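Local coordinates for protein octenoyl-coa reductase/carboxylase (Streptomyces sp., PDB 4A0S) that acts as an NADP-dependent 2-octenoyl-CoA carboxylase/reductase that probably supplies an extender unit for cinnabaramide polyketide biosynthesis, at residues Glu64-Val69 / Val120-Gly125; Asp23-Leu28 / Ala174-Val179. One frame throughout, in Å; residues are numbered along the deposited sequence.

Overall arrangement
Three of the four segments belong to the GroES-like region of this alcohol-dehydrogenase-type chain; the two contacts lie on the same side of its centre, about 11 Å apart between their own centres. Along the sequence, interaction 1 is nested in the loop that interaction 2 closes. Interaction 1 pairs strands 64-73 and 117-124 within one mixed sheet. The strand 176-180 that takes part in interaction 2 lies next to strand 64-73 in that sheet, and interaction 2 joins it to strand 24-31, which belongs to a separate antiparallel sheet. The first contact thus builds a sheet and the second ties it to another, away from the bound NADP and acyl-CoA.

Interaction 1 (Glu64-Val69 / Val120-Gly125); sequences EVLVAV and VVVRTG
Val65 to Ala68 pair antiparallel with Val120 to Thr124, the strand axes at 140°, and a classic beta bulge puts Val122 and Arg123 together opposite Leu66. Leu66 grips the bulge through both its backbone N and O: the O takes a nearly straight bond from Val122 N at 2.8 Å and a longer one, on a lone pair, from Arg123 N at 3.3 Å, and the N donates to Arg123 O. Beyond it, Ala68 and Val120 exchange backbone bonds in both directions, while Gly125 N binds Glu64 O at 2.7 Å.

Val122 works with both branches. With chi1 at -67°, CG2 sits between its own backbone N and carbonyl carbon, 3.6 Å from Leu66 CG, and CG1 is turned onto Ala68 CB, also at 3.6 Å. An alanine here lacks both methyls, and a gap would probably open beside Leu66 and Ala68, leaving the Leu66 side chain freer to turn. On the sheet face opposite Leu66 and Ala68, Val65 and Val121 cross at about a right angle and meet CG1 to CG1 at 3.6 Å. Of the Arg123 side chain only CB touches Leu66, against its CB; the chain then bends at chi2 (-73°), returning NH1 to Val122 O at 2.8 Å. That oxygen lies in the guanidinium plane, though NH1 stands above the plane of the carbonyl. NH1 also bonds Ile16 O and NH2 Ala19 O, carbonyls that would probably stabilise the charge.

Helix 2-8 packs with Val7 on Ala68, Val120 and Val122, and with Leu3 on Val122, whereas Val67 and Val121 pack on Val137 of strand 136-139. Along its other edge, strand 64-73 bonds to strand 176-180, Val65 with Val179, inside the mixed sheet of the GroES-like fold.

Interaction 2 (Asp23-Leu28 / Ala174-Val179); sequences DTYLAL and AEYGVV
Ala27 and Ala174 form a single backbone bridge, their CA atoms 3.9 Å apart, and beside it Glu175 N donates to Leu26 O at 2.9 Å, the one hydrogen bond joining the segments. The two alanine methyls meet at the bridge, CB to CB at 3.6 Å.

Two tyrosines carry the aromatic part of the contact. Tyr176 brings its CB over the centre of the Tyr25 ring, 4.2 Å from the centroid, in a CH-pi contact. Its own ring then turns an edge toward that face in an offset edge-to-face pair, the planes at 73°, and CD1 touches Tyr25 CB at 3.5 Å. Tyr25 CG lies between its own backbone N and carbonyl carbon (chi1 64°), a setting that lays the ring beside Ala174 and Tyr176: Ala174 CB is at its edge, 3.5 Å from CE2, and the same CE2 comes within 3.3 Å of Tyr176 O. The CG of the extended Glu175 chain lies against Leu26 CB at 3.9 Å.

Tyr25 and Ala27 also pack on Val55 of strand 54-56 and Val112 of strand 110-112. Tyr176 instead rests on Leu66 and Ala68 of strand 64-73, and the tyrosine pair therefore joins the antiparallel sheet of strand 24-31 to the mixed sheet of the GroES-like fold.

Interaction 1 (Glu64-Val69 / Val120-Gly125)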
loop_
_atom_site.group_PDB
_atom_site.type_symbol
_atom_site.label_atom_id
_atom_site.label_comp_id
_atom_site.label_asym_id
_atom_site.label_seq_id
_atom_site.Cartn_x
_atom_site.Cartn_y
_atom_site.Cartn_z
ATOM N N GLU A 64 17.779 -4.247 -28.212
ATOM C CA GLU A 64 16.762 -5.117 -28.780
ATOM C C GLU A 64 17.267 -6.500 -29.085
ATOM O O GLU A 64 18.464 -6.727 -29.204
ATOM C CB GLU A 64 16.201 -4.511 -30.049
ATOM C CG GLU A 64 15.155 -3.457 -29.798
ATOM C CD GLU A 64 14.822 -2.687 -31.057
ATOM O OE1 GLU A 64 15.363 -3.018 -32.133
ATOM O OE2 GLU A 64 14.025 -1.731 -30.981
ATOM N N VAL A 65 16.322 -7.415 -29.258
ATOM C CA VAL A 65 16.634 -8.789 -29.546
ATOM C C VAL A 65 15.766 -9.206 -30.705
ATOM O O VAL A 65 14.597 -8.843 -30.770
ATOM C CB VAL A 65 16.350 -9.675 -28.320
ATOM C CG1 VAL A 65 16.561 -11.102 -28.651
ATOM C CG2 VAL A 65 17.268 -9.269 -27.150
ATOM N N LEU A 66 16.372 -9.919 -31.651
ATOM C CA LEU A 66 15.615 -10.434 -32.761
ATOM C C LEU A 66 15.269 -11.832 -32.356
ATOM O O LEU A 66 16.149 -12.621 -32.048
ATOM C CB LEU A 66 16.444 -10.432 -34.028
ATOM C CG LEU A 66 15.719 -10.935 -35.269
ATOM C CD1 LEU A 66 14.530 -10.027 -35.659
ATOM C CD2 LEU A 66 16.773 -10.976 -36.355
ATOM N N VAL A 67 13.982 -12.127 -32.355
ATOM C CA VAL A 67 13.490 -13.428 -31.959
ATOM C C VAL A 67 12.972 -14.105 -33.214
ATOM O O VAL A 67 12.238 -13.477 -33.965
ATOM C CB VAL A 67 12.319 -13.273 -30.954
ATOM C CG1 VAL A 67 11.665 -14.616 -30.635
ATOM C CG2 VAL A 67 12.806 -12.591 -29.695
ATOM N N ALA A 68 13.392 -15.355 -33.449
ATOM C CA ALA A 68 12.742 -16.210 -34.443
ATOM C C ALA A 68 11.491 -16.669 -33.734
ATOM O O ALA A 68 11.564 -17.448 -32.795
ATOM C CB ALA A 68 13.618 -17.416 -34.811
ATOM N N VAL A 69 10.349 -16.153 -34.163
ATOM C CA VAL A 69 9.104 -16.394 -33.465
ATOM C C VAL A 69 8.549 -17.770 -33.817
ATOM O O VAL A 69 8.236 -18.054 -34.975
ATOM C CB VAL A 69 8.065 -15.324 -33.798
ATOM C CG1 VAL A 69 6.767 -15.602 -33.055
ATOM C CG2 VAL A 69 8.595 -13.941 -33.453
ATOM N N VAL A 120 12.809 -18.153 -30.303
ATOM C CA VAL A 120 14.209 -18.354 -30.113
ATOM C C VAL A 120 14.957 -17.074 -30.431
ATOM O O VAL A 120 14.740 -16.455 -31.470
ATOM C CB VAL A 120 14.716 -19.484 -31.019
ATOM C CG1 VAL A 120 16.168 -19.711 -30.767
ATOM C CG2 VAL A 120 13.907 -20.754 -30.785
ATOM N N VAL A 121 15.839 -16.686 -29.519
ATOM C CA VAL A 121 16.693 -15.549 -29.744
ATOM C C VAL A 121 17.605 -15.880 -30.907
ATOM O O VAL A 121 18.198 -16.960 -30.951
ATOM C CB VAL A 121 17.522 -15.234 -28.489
ATOM C CG1 VAL A 121 18.470 -14.100 -28.758
ATOM C CG2 VAL A 121 16.593 -14.915 -27.313
ATOM N N VAL A 122 17.695 -14.976 -31.868
ATOM C CA VAL A 122 18.630 -15.192 -32.970
ATOM C C VAL A 122 19.708 -14.105 -33.032
ATOM O O VAL A 122 20.829 -14.357 -33.473
ATOM C CB VAL A 122 17.902 -15.408 -34.317
ATOM C CG1 VAL A 122 17.126 -16.715 -34.285
ATOM C CG2 VAL A 122 16.963 -14.257 -34.622
ATOM N N ARG A 123 19.381 -12.906 -32.566
ATOM C CA ARG A 123 20.363 -11.829 -32.482
ATOM C C ARG A 123 20.049 -10.960 -31.288
ATOM O O ARG A 123 18.897 -10.815 -30.912
ATOM C CB ARG A 123 20.349 -10.955 -33.743
ATOM C CG ARG A 123 20.815 -11.660 -35.021
ATOM C CD ARG A 123 22.320 -11.880 -35.014
ATOM N NE ARG A 123 22.790 -12.369 -36.312
ATOM C CZ ARG A 123 22.661 -13.621 -36.751
ATOM N NH1 ARG A 123 22.053 -14.564 -36.022
ATOM N NH2 ARG A 123 23.126 -13.924 -37.946
ATOM N N THR A 124 21.082 -10.373 -30.706
ATOM C CA THR A 124 20.898 -9.414 -29.637
ATOM C C THR A 124 21.703 -8.185 -29.970
ATOM O O THR A 124 22.819 -8.289 -30.527
ATOM C CB THR A 124 21.406 -9.958 -28.286
ATOM O OG1 THR A 124 22.831 -10.120 -28.341
ATOM C CG2 THR A 124 20.764 -11.294 -27.950
ATOM N N GLY A 125 21.157 -7.026 -29.624
ATOM C CA GLY A 125 21.875 -5.774 -29.768
ATOM C C GLY A 125 23.065 -5.755 -28.821
ATOM O O GLY A 125 23.114 -6.532 -27.855
#

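Interaction 2 (Asp23-Leu28 / Ala174-Val179)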
loop_
_atom_site.group_PDB
_atom_site.type_symbol
_atom_site.label_atom_id
_atom_site.label_comp_id
_atom_site.label_asym_id
_atom_site.label_seq_id
_atom_site.Cartn_x
_atom_site.Cartn_y
_atom_site.Cartn_z
ATOM N N ASP A 23 16.956 -10.631 -45.168
ATOM C CA ASP A 23 16.632 -9.247 -45.505
ATOM C C ASP A 23 15.168 -8.956 -45.267
ATOM O O ASP A 23 14.776 -7.806 -45.055
ATOM C CB ASP A 23 16.915 -9.005 -46.989
ATOM C CG ASP A 23 18.387 -8.912 -47.287
ATOM O OD1 ASP A 23 19.173 -8.809 -46.318
ATOM O OD2 ASP A 23 18.756 -8.930 -48.481
ATOM N N THR A 24 14.354 -9.995 -45.380
ATOM C CA THR A 24 12.912 -9.856 -45.217
ATOM C C THR A 24 12.397 -11.021 -44.406
ATOM O O THR A 24 13.082 -12.022 -44.220
ATOM C CB THR A 24 12.154 -9.842 -46.575
ATOM O OG1 THR A 24 12.192 -11.145 -47.157
ATOM C CG2 THR A 24 12.759 -8.829 -47.557
ATOM N N TYR A 25 11.178 -10.895 -43.913
ATOM C CA TYR A 25 10.558 -12.023 -43.271
ATOM C C TYR A 25 9.070 -11.998 -43.472
ATOM O O TYR A 25 8.496 -10.947 -43.750
ATOM C CB TYR A 25 10.930 -12.092 -41.789
ATOM C CG TYR A 25 10.444 -10.943 -40.958
ATOM C CD1 TYR A 25 11.226 -9.814 -40.808
ATOM C CD2 TYR A 25 9.212 -10.994 -40.305
ATOM C CE1 TYR A 25 10.818 -8.760 -40.040
ATOM C CE2 TYR A 25 8.776 -9.921 -39.524
ATOM C CZ TYR A 25 9.588 -8.811 -39.404
ATOM O OH TYR A 25 9.208 -7.735 -38.644
ATOM N N LEU A 26 8.460 -13.170 -43.330
ATOM C CA LEU A 26 7.008 -13.326 -43.435
ATOM C C LEU A 26 6.324 -12.732 -42.205
ATOM O O LEU A 26 6.692 -13.016 -41.058
ATOM C CB LEU A 26 6.650 -14.804 -43.591
ATOM C CG LEU A 26 5.196 -15.193 -43.877
ATOM C CD1 LEU A 26 4.740 -14.562 -45.178
ATOM C CD2 LEU A 26 5.062 -16.706 -43.946
ATOM N N ALA A 27 5.331 -11.897 -42.443
ATOM C CA ALA A 27 4.654 -11.234 -41.337
ATOM C C ALA A 27 3.187 -11.022 -41.618
ATOM O O ALA A 27 2.807 -10.651 -42.729
ATOM C CB ALA A 27 5.311 -9.896 -41.050
ATOM N N LEU A 28 2.380 -11.248 -40.586
ATOM C CA LEU A 28 1.009 -10.807 -40.571
ATOM C C LEU A 28 1.087 -9.326 -40.311
ATOM O O LEU A 28 1.646 -8.903 -39.300
ATOM C CB LEU A 28 0.221 -11.488 -39.454
ATOM C CG LEU A 28 -1.291 -11.269 -39.535
ATOM C CD1 LEU A 28 -1.918 -12.048 -40.718
ATOM C CD2 LEU A 28 -1.925 -11.640 -38.215
ATOM N N ALA A 174 4.617 -13.194 -36.957
ATOM C CA ALA A 174 5.572 -13.151 -38.045
ATOM C C ALA A 174 6.592 -14.197 -37.704
ATOM O O ALA A 174 6.558 -14.756 -36.613
ATOM C CB ALA A 174 6.242 -11.781 -38.096
ATOM N N GLU A 175 7.520 -14.435 -38.613
ATOM C CA GLU A 175 8.549 -15.422 -38.380
ATOM C C GLU A 175 9.630 -14.844 -37.481
ATOM O O GLU A 175 10.335 -15.584 -36.818
ATOM C CB GLU A 175 9.125 -15.899 -39.702
ATOM C CG GLU A 175 8.100 -16.674 -40.537
ATOM C CD GLU A 175 8.751 -17.636 -41.516
ATOM O OE1 GLU A 175 9.779 -17.284 -42.111
ATOM O OE2 GLU A 175 8.240 -18.761 -41.682
ATOM N N TYR A 176 9.737 -13.525 -37.449
ATOM C CA TYR A 176 10.659 -12.871 -36.536
ATOM C C TYR A 176 9.954 -11.747 -35.872
ATOM O O TYR A 176 9.026 -11.169 -36.433
ATOM C CB TYR A 176 11.883 -12.309 -37.269
ATOM C CG TYR A 176 12.722 -13.382 -37.883
ATOM C CD1 TYR A 176 12.465 -13.814 -39.179
ATOM C CD2 TYR A 176 13.774 -13.972 -37.180
ATOM C CE1 TYR A 176 13.212 -14.795 -39.766
ATOM C CE2 TYR A 176 14.531 -14.986 -37.761
ATOM C CZ TYR A 176 14.230 -15.382 -39.069
ATOM O OH TYR A 176 14.927 -16.378 -39.710
ATOM N N GLY A 177 10.432 -11.411 -34.682
ATOM C CA GLY A 177 9.895 -10.301 -33.913
ATOM C C GLY A 177 11.104 -9.529 -33.433
ATOM O O GLY A 177 12.170 -10.111 -33.192
ATOM N N VAL A 178 10.948 -8.216 -33.335
ATOM C CA VAL A 178 11.980 -7.366 -32.755
ATOM C C VAL A 178 11.428 -6.865 -31.428
ATOM O O VAL A 178 10.329 -6.301 -31.350
ATOM C CB VAL A 178 12.364 -6.193 -33.673
ATOM C CG1 VAL A 178 13.290 -5.208 -32.943
ATOM C CG2 VAL A 178 13.035 -6.717 -34.942
ATOM N N VAL A 179 12.186 -7.116 -30.372
ATOM C CA VAL A 179 11.702 -6.797 -29.048
ATOM C C VAL A 179 12.790 -6.122 -28.263
ATOM O O VAL A 179 13.962 -6.344 -28.512
ATOM C CB VAL A 179 11.241 -8.067 -28.296
ATOM C CG1 VAL A 179 10.308 -8.889 -29.170
ATOM C CG2 VAL A 179 12.433 -8.947 -27.863
#